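Local atomic coordinates of periplasmic binding protein (Agrobacterium tumefaciens str. B6, PDB entry 5L9G), a protein that binds the opine mannopine in the periplasm and probably delivers it to an ABC transporter for uptake into the bacterial cell. Residues A[91-96]-A[253-258]; A[242-247]-A[313-318]. All coordinates share one frame; numbering follows the deposited sequence.

Interaction 1 (A[91-96]-A[253-258]); sequences GVLEKL and GYAIVK
With chi1 at -82° and a bend at chi2, the Glu94 chain folds back over the backbone of Val257 and Lys258, its CG 3.3 Å from Val257 O; Leu96 holds its CG beside its own backbone N, and its CD2 meets Ile256 CD1 at 3.8 Å, the two chains crossing at a slant. The backbones join in a single antiparallel bridge, Leu93 and Val257 forming a non-hydrogen-bonded pair flanked by two nearly straight bonds: Glu94 N gives to Ile256 O at 2.7 Å, and Lys258 N gives to Val92 O at 2.8 Å, here from above the carbonyl plane. Beyond the bridge the chains diverge, and a water bridges them, donating to Glu94 O and accepting from Ile256 N. Leu93 CD2 rests on Ala255 CB at 3.6 Å, while the aliphatic part of Lys258 runs over O of Gly91, the positive-phi residue of the Schellman motif that closes helix 84-89. The Glu94 carboxylate is held by Gly259 N through OE1. Helix 263-273 supplies Met267 against Leu96 and Ile256, strand 76-80 pairs with strand 240-256 and touches Leu93 through Ile77, and helix 61-69 packs on Val92 and Val257.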
ATOM      1  N   GLY A  91      -8.893  19.028   2.244  1.00 68.53           N
ATOM      2  CA  GLY A  91      -8.937  19.529   3.616  1.00 69.63           C
ATOM      3  C   GLY A  91      -9.230  18.455   4.645  1.00 71.32           C
ATOM      4  O   GLY A  91      -9.856  18.731   5.672  1.00 71.96           O
ATOM      5  N   VAL A  92      -8.766  17.223   4.387  1.00 64.77           N
ATOM      6  CA  VAL A  92      -9.001  16.064   5.258  1.00 62.81           C
ATOM      7  C   VAL A  92      -7.887  15.897   6.312  1.00 65.37           C
ATOM      8  O   VAL A  92      -8.104  15.250   7.338  1.00 62.70           O
ATOM      9  CB  VAL A  92      -9.231  14.786   4.391  1.00 64.99           C
ATOM     10  CG1 VAL A  92      -9.442  13.528   5.237  1.00 62.62           C
ATOM     11  CG2 VAL A  92     -10.415  14.993   3.457  1.00 66.53           C
ATOM     12  N   LEU A  93      -6.720  16.524   6.085  1.00 63.34           N
ATOM     13  CA  LEU A  93      -5.566  16.322   6.962  1.00 61.41           C
ATOM     14  C   LEU A  93      -5.139  17.526   7.784  1.00 67.15           C
ATOM     15  O   LEU A  93      -5.114  18.649   7.280  1.00 69.16           O
ATOM     16  CB  LEU A  93      -4.366  15.818   6.118  1.00 58.18           C
ATOM     17  CG  LEU A  93      -4.595  14.583   5.220  1.00 58.56           C
ATOM     18  CD1 LEU A  93      -3.301  14.158   4.530  1.00 57.34           C
ATOM     19  CD2 LEU A  93      -5.167  13.377   6.032  1.00 55.53           C
ATOM     20  N   GLU A  94      -4.767  17.277   9.052  1.00 61.77           N
ATOM     21  CA  GLU A  94      -4.201  18.283   9.944  1.00 63.68           C
ATOM     22  C   GLU A  94      -2.745  18.472   9.531  1.00 67.52           C
ATOM     23  O   GLU A  94      -2.101  17.494   9.129  1.00 64.42           O
ATOM     24  CB  GLU A  94      -4.198  17.790  11.396  1.00 64.49           C
ATOM     25  CG  GLU A  94      -5.512  17.953  12.135  1.00 78.26           C
ATOM     26  CD  GLU A  94      -5.960  19.355  12.515  1.00 92.51           C
ATOM     27  OE1 GLU A  94      -7.141  19.497  12.902  1.00 94.84           O
ATOM     28  OE2 GLU A  94      -5.146  20.304  12.437  1.00 77.43           O
ATOM     29  N   LYS A  95      -2.216  19.706   9.648  1.00 66.08           N
ATOM     30  CA  LYS A  95      -0.795  19.951   9.389  1.00 65.59           C
ATOM     31  C   LYS A  95      -0.063  19.440  10.637  1.00 70.48           C
ATOM     32  O   LYS A  95      -0.512  19.703  11.759  1.00 70.39           O
ATOM     33  CB  LYS A  95      -0.501  21.452   9.154  1.00 70.25           C
ATOM     34  CG  LYS A  95      -0.197  21.789   7.700  1.00 83.83           C
ATOM     35  CD  LYS A  95      -1.471  22.103   6.924  1.00 88.00           C
ATOM     36  CE  LYS A  95      -1.242  22.277   5.445  1.00 81.59           C
ATOM     37  NZ  LYS A  95      -2.509  22.104   4.690  1.00 82.32           N
ATOM     38  N   LEU A  96       1.000  18.657  10.454  1.00 65.84           N
ATOM     39  CA  LEU A  96       1.739  18.095  11.587  1.00 65.47           C
ATOM     40  C   LEU A  96       2.709  19.102  12.205  1.00 74.07           C
ATOM     41  O   LEU A  96       3.153  20.025  11.513  1.00 74.20           O
ATOM     42  CB  LEU A  96       2.474  16.806  11.162  1.00 62.58           C
ATOM     43  CG  LEU A  96       1.573  15.652  10.690  1.00 65.33           C
ATOM     44  CD1 LEU A  96       2.391  14.507  10.143  1.00 63.71           C
ATOM     45  CD2 LEU A  96       0.685  15.125  11.818  1.00 67.61           C
ATOM     46  N   GLY A 253       2.076   5.426   5.511  1.00 39.16           N
ATOM     47  CA  GLY A 253       2.398   6.321   6.603  1.00 39.91           C
ATOM     48  C   GLY A 253       1.170   6.798   7.309  1.00 44.50           C
ATOM     49  O   GLY A 253       0.070   6.301   7.043  1.00 44.39           O
ATOM     50  N   TYR A 254       1.369   7.765   8.215  1.00 41.57           N
ATOM     51  CA  TYR A 254       0.313   8.277   9.082  1.00 41.72           C
ATOM     52  C   TYR A 254       0.029   9.750   8.865  1.00 48.09           C
ATOM     53  O   TYR A 254       0.946  10.546   8.625  1.00 47.73           O
ATOM     54  CB  TYR A 254       0.669   8.066  10.558  1.00 44.00           C
ATOM     55  CG  TYR A 254       0.838   6.613  10.960  1.00 41.70           C
ATOM     56  CD1 TYR A 254      -0.240   5.734  10.937  1.00 41.68           C
ATOM     57  CD2 TYR A 254       2.077   6.119  11.357  1.00 41.76           C
ATOM     58  CE1 TYR A 254      -0.097   4.399  11.325  1.00 39.55           C
ATOM     59  CE2 TYR A 254       2.237   4.779  11.728  1.00 41.03           C
ATOM     60  CZ  TYR A 254       1.144   3.926  11.716  1.00 44.83           C
ATOM     61  OH  TYR A 254       1.298   2.604  12.073  1.00 43.85           O
ATOM     62  N   ALA A 255      -1.244  10.112   9.052  1.00 46.61           N
ATOM     63  CA  ALA A 255      -1.732  11.493   8.982  1.00 48.54           C
ATOM     64  C   ALA A 255      -2.749  11.650  10.110  1.00 52.41           C
ATOM     65  O   ALA A 255      -3.274  10.645  10.609  1.00 50.39           O
ATOM     66  CB  ALA A 255      -2.399  11.744   7.641  1.00 49.20           C
ATOM     67  N   ILE A 256      -3.005  12.901  10.513  1.00 51.68           N
ATOM     68  CA  ILE A 256      -4.002  13.199  11.544  1.00 52.88           C
ATOM     69  C   ILE A 256      -5.184  13.859  10.848  1.00 58.19           C
ATOM     70  O   ILE A 256      -4.990  14.745  10.023  1.00 59.40           O
ATOM     71  CB  ILE A 256      -3.396  13.983  12.738  1.00 57.50           C
ATOM     72  CG1 ILE A 256      -2.446  13.040  13.528  1.00 57.71           C
ATOM     73  CG2 ILE A 256      -4.501  14.565  13.654  1.00 57.71           C
ATOM     74  CD1 ILE A 256      -1.546  13.707  14.553  1.00 71.12           C
ATOM     75  N   VAL A 257      -6.395  13.352  11.109  1.00 54.91           N
ATOM     76  CA  VAL A 257      -7.634  13.829  10.488  1.00 56.22           C
ATOM     77  C   VAL A 257      -7.945  15.268  10.927  1.00 62.80           C
ATOM     78  O   VAL A 257      -7.823  15.589  12.113  1.00 62.03           O
ATOM     79  CB  VAL A 257      -8.822  12.851  10.735  1.00 59.74           C
ATOM     80  CG1 VAL A 257     -10.074  13.287   9.972  1.00 61.08           C
ATOM     81  CG2 VAL A 257      -8.444  11.422  10.348  1.00 57.02           C
ATOM     82  N   LYS A 258      -8.297  16.144   9.954  1.00 60.69           N
ATOM     83  CA  LYS A 258      -8.674  17.539  10.221  1.00 63.15           C
ATOM     84  C   LYS A 258      -9.861  17.537  11.186  1.00 68.60           C
ATOM     85  O   LYS A 258     -10.883  16.914  10.903  1.00 66.48           O
ATOM     86  CB  LYS A 258      -9.038  18.258   8.913  1.00 66.14           C
ATOM     87  CG  LYS A 258      -9.203  19.773   9.069  1.00 73.79           C
ATOM     88  CD  LYS A 258      -8.004  20.518   8.504  1.00 84.66           C
ATOM     89  CE  LYS A 258      -7.893  21.920   9.043  1.00104.11           C
ATOM     90  NZ  LYS A 258      -6.692  22.610   8.506  1.00114.79           N
TER
HETATM   91  O   HOH W   1      -1.406  14.906   9.200  1.00 46.22           O

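Interaction 2 (A[242-247]-A[313-318]); sequences YTFNDA and PENVAV
Phe244 and Asn315 make the stacking part of this contact: the side-chain amide lies over one face of the ring, the two planes only 14° apart, with Asn315 CG 3.6 Å above the ring plane and displaced toward the rim. OD1 sits near Phe244 CD2 and ND2 near Phe244 CE2, while Asn315 CB adds a CH-pi contact, 4.1 Å from the ring centroid. Asn315 ND2 also donates to Met309 O and Ala307 O, two bonds that probably set the rotation of the amide and help hold it flat on the ring. Apolar packing continues at Val318, whose chi1 of -64° places CG2 between its backbone N and carbonyl carbon, where it meets Phe244 CB at 3.9 Å. Strand 240-256 breaks here in a type II beta turn from Phe244 to Ala247, closed by Ala247 N to Phe244 O, and the chain turns a corner at Asn245 and Asp246; an ST turn, Asn245 N to Thr243 OG1 at 3.0 Å, overlaps its start. Among polar contacts, Asp246 N gives the one hydrogen bond between the segments, to Val318 O at 3.0 Å, approaching nearly in line with the C=O but bent at the hydrogen (143°). The side chains of the turn bond elsewhere: Asp246 OD1 forms a salt bridge with Arg174, OD2 accepts from Met140 N, and Asn245 ND2 donates to Lys138 O.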
ATOM      1  N   TYR A 242       5.516 -15.718  -5.957  1.00 28.26           N
ATOM      2  CA  TYR A 242       5.444 -14.320  -6.373  1.00 28.11           C
ATOM      3  C   TYR A 242       6.794 -13.828  -6.803  1.00 31.53           C
ATOM      4  O   TYR A 242       7.796 -14.504  -6.585  1.00 30.20           O
ATOM      5  CB  TYR A 242       4.830 -13.430  -5.273  1.00 28.67           C
ATOM      6  CG  TYR A 242       5.677 -13.282  -4.019  1.00 30.92           C
ATOM      7  CD1 TYR A 242       5.560 -14.181  -2.968  1.00 33.04           C
ATOM      8  CD2 TYR A 242       6.526 -12.189  -3.853  1.00 31.89           C
ATOM      9  CE1 TYR A 242       6.262 -13.997  -1.771  1.00 35.29           C
ATOM     10  CE2 TYR A 242       7.238 -11.992  -2.662  1.00 33.60           C
ATOM     11  CZ  TYR A 242       7.101 -12.899  -1.619  1.00 40.27           C
ATOM     12  OH  TYR A 242       7.804 -12.718  -0.437  1.00 36.16           O
ATOM     13  N   THR A 243       6.815 -12.658  -7.428  1.00 29.69           N
ATOM     14  CA  THR A 243       8.040 -12.006  -7.891  1.00 29.71           C
ATOM     15  C   THR A 243       7.947 -10.510  -7.581  1.00 32.59           C
ATOM     16  O   THR A 243       6.849  -9.957  -7.505  1.00 31.68           O
ATOM     17  CB  THR A 243       8.235 -12.243  -9.420  1.00 34.86           C
ATOM     18  OG1 THR A 243       9.397 -11.560  -9.842  1.00 36.43           O
ATOM     19  CG2 THR A 243       7.056 -11.733 -10.267  1.00 34.70           C
ATOM     20  N   PHE A 244       9.099  -9.846  -7.470  1.00 30.42           N
ATOM     21  CA  PHE A 244       9.126  -8.387  -7.327  1.00 30.58           C
ATOM     22  C   PHE A 244       9.273  -7.747  -8.724  1.00 33.55           C
ATOM     23  O   PHE A 244       9.264  -6.514  -8.822  1.00 33.00           O
ATOM     24  CB  PHE A 244      10.290  -7.933  -6.423  1.00 32.91           C
ATOM     25  CG  PHE A 244      10.026  -8.159  -4.949  1.00 33.18           C
ATOM     26  CD1 PHE A 244       9.332  -7.217  -4.196  1.00 35.33           C
ATOM     27  CD2 PHE A 244      10.490  -9.304  -4.311  1.00 33.16           C
ATOM     28  CE1 PHE A 244       9.092  -7.426  -2.824  1.00 34.10           C
ATOM     29  CE2 PHE A 244      10.246  -9.514  -2.949  1.00 34.54           C
ATOM     30  CZ  PHE A 244       9.550  -8.577  -2.213  1.00 32.32           C
ATOM     31  N   ASN A 245       9.442  -8.575  -9.803  1.00 31.55           N
ATOM     32  CA  ASN A 245       9.580  -8.019 -11.161  1.00 32.07           C
ATOM     33  C   ASN A 245       8.321  -7.230 -11.534  1.00 32.65           C
ATOM     34  O   ASN A 245       7.213  -7.752 -11.371  1.00 31.07           O
ATOM     35  CB  ASN A 245       9.823  -9.118 -12.201  1.00 34.73           C
ATOM     36  CG  ASN A 245      10.225  -8.540 -13.534  1.00 53.69           C
ATOM     37  OD1 ASN A 245      11.239  -7.833 -13.646  1.00 50.74           O
ATOM     38  ND2 ASN A 245       9.377  -8.713 -14.540  1.00 47.53           N
ATOM     39  N   ASP A 246       8.492  -5.970 -11.971  1.00 31.02           N
ATOM     40  CA  ASP A 246       7.382  -5.056 -12.328  1.00 31.73           C
ATOM     41  C   ASP A 246       6.520  -4.642 -11.135  1.00 33.60           C
ATOM     42  O   ASP A 246       5.415  -4.114 -11.324  1.00 34.24           O
ATOM     43  CB  ASP A 246       6.495  -5.633 -13.454  1.00 32.75           C
ATOM     44  CG  ASP A 246       7.054  -5.494 -14.843  1.00 38.43           C
ATOM     45  OD1 ASP A 246       8.013  -4.692 -15.028  1.00 37.07           O
ATOM     46  OD2 ASP A 246       6.518  -6.154 -15.757  1.00 39.43           O
ATOM     47  N   ALA A 247       6.997  -4.879  -9.898  1.00 30.51           N
ATOM     48  CA  ALA A 247       6.212  -4.459  -8.743  1.00 29.83           C
ATOM     49  C   ALA A 247       6.373  -2.937  -8.519  1.00 34.14           C
ATOM     50  O   ALA A 247       7.360  -2.330  -8.949  1.00 33.26           O
ATOM     51  CB  ALA A 247       6.635  -5.228  -7.495  1.00 30.25           C
ATOM     52  N   PRO A 313      17.958  -3.763  -1.838  1.00 41.33           N
ATOM     53  CA  PRO A 313      18.525  -3.370  -3.148  1.00 41.49           C
ATOM     54  C   PRO A 313      18.170  -4.292  -4.317  1.00 42.76           C
ATOM     55  O   PRO A 313      17.770  -3.806  -5.376  1.00 40.66           O
ATOM     56  CB  PRO A 313      20.038  -3.316  -2.885  1.00 45.49           C
ATOM     57  CG  PRO A 313      20.149  -3.023  -1.427  1.00 50.80           C
ATOM     58  CD  PRO A 313      18.974  -3.707  -0.764  1.00 44.85           C
ATOM     59  N   GLU A 314      18.265  -5.620  -4.121  1.00 41.06           N
ATOM     60  CA  GLU A 314      17.964  -6.580  -5.192  1.00 40.86           C
ATOM     61  C   GLU A 314      16.515  -6.526  -5.645  1.00 41.51           C
ATOM     62  O   GLU A 314      16.248  -6.729  -6.834  1.00 40.59           O
ATOM     63  CB  GLU A 314      18.391  -7.999  -4.829  1.00 43.40           C
ATOM     64  CG  GLU A 314      19.872  -8.211  -5.092  1.00 54.69           C
ATOM     65  CD  GLU A 314      20.320  -9.643  -5.295  1.00 80.85           C
ATOM     66  OE1 GLU A 314      19.994 -10.242  -6.349  1.00 89.81           O
ATOM     67  OE2 GLU A 314      21.096 -10.130  -4.442  1.00 66.17           O
ATOM     68  N   ASN A 315      15.591  -6.149  -4.727  1.00 35.64           N
ATOM     69  CA  ASN A 315      14.176  -6.031  -5.064  1.00 35.17           C
ATOM     70  C   ASN A 315      13.877  -4.698  -5.722  1.00 38.94           C
ATOM     71  O   ASN A 315      13.135  -4.649  -6.702  1.00 36.25           O
ATOM     72  CB  ASN A 315      13.295  -6.279  -3.829  1.00 35.99           C
ATOM     73  CG  ASN A 315      13.494  -7.679  -3.269  1.00 45.65           C
ATOM     74  OD1 ASN A 315      13.889  -8.627  -3.966  1.00 43.80           O
ATOM     75  ND2 ASN A 315      13.249  -7.842  -1.998  1.00 36.32           N
ATOM     76  N   VAL A 316      14.475  -3.616  -5.216  1.00 38.55           N
ATOM     77  CA  VAL A 316      14.288  -2.285  -5.815  1.00 38.82           C
ATOM     78  C   VAL A 316      14.698  -2.267  -7.294  1.00 39.52           C
ATOM     79  O   VAL A 316      14.009  -1.643  -8.109  1.00 37.25           O
ATOM     80  CB  VAL A 316      14.985  -1.164  -4.985  1.00 44.89           C
ATOM     81  CG1 VAL A 316      14.866   0.194  -5.675  1.00 45.85           C
ATOM     82  CG2 VAL A 316      14.387  -1.090  -3.589  1.00 44.39           C
ATOM     83  N   ALA A 317      15.791  -2.987  -7.643  1.00 37.69           N
ATOM     84  CA  ALA A 317      16.326  -3.046  -9.007  1.00 38.28           C
ATOM     85  C   ALA A 317      15.301  -3.464 -10.070  1.00 39.80           C
ATOM     86  O   ALA A 317      15.436  -3.051 -11.221  1.00 40.98           O
ATOM     87  CB  ALA A 317      17.536  -3.964  -9.063  1.00 39.76           C
ATOM     88  N   VAL A 318      14.268  -4.250  -9.685  1.00 34.46           N
ATOM     89  CA  VAL A 318      13.261  -4.740 -10.638  1.00 33.41           C
ATOM     90  C   VAL A 318      11.894  -4.081 -10.441  1.00 36.93           C
ATOM     91  O   VAL A 318      10.910  -4.488 -11.071  1.00 36.34           O
ATOM     92  CB  VAL A 318      13.164  -6.287 -10.655  1.00 36.13           C
ATOM     93  CG1 VAL A 318      14.484  -6.893 -11.147  1.00 36.59           C
ATOM     94  CG2 VAL A 318      12.750  -6.850  -9.285  1.00 34.66           C
TER

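From the N terminus, the chain reaches 91-96 in the loop after helix 84-89, runs through some 145 residues, and enters strand 240-256, whose early part, 242-247, is the first half of interaction 2. The far end of that strand and the residues just after it, 253-258, then close the long loop of interaction 1, and only after helices 263-273 to 303-307 does 313-318 return to close interaction 2. The two loops therefore cross, sharing the broken strand. Their centres are 31 Å apart, on opposite sides of the chain's centre, and their nearest atoms about 17 Å apart. Interaction 1 ties the strand to the early loop, interaction 2 to the late short helix 313-316.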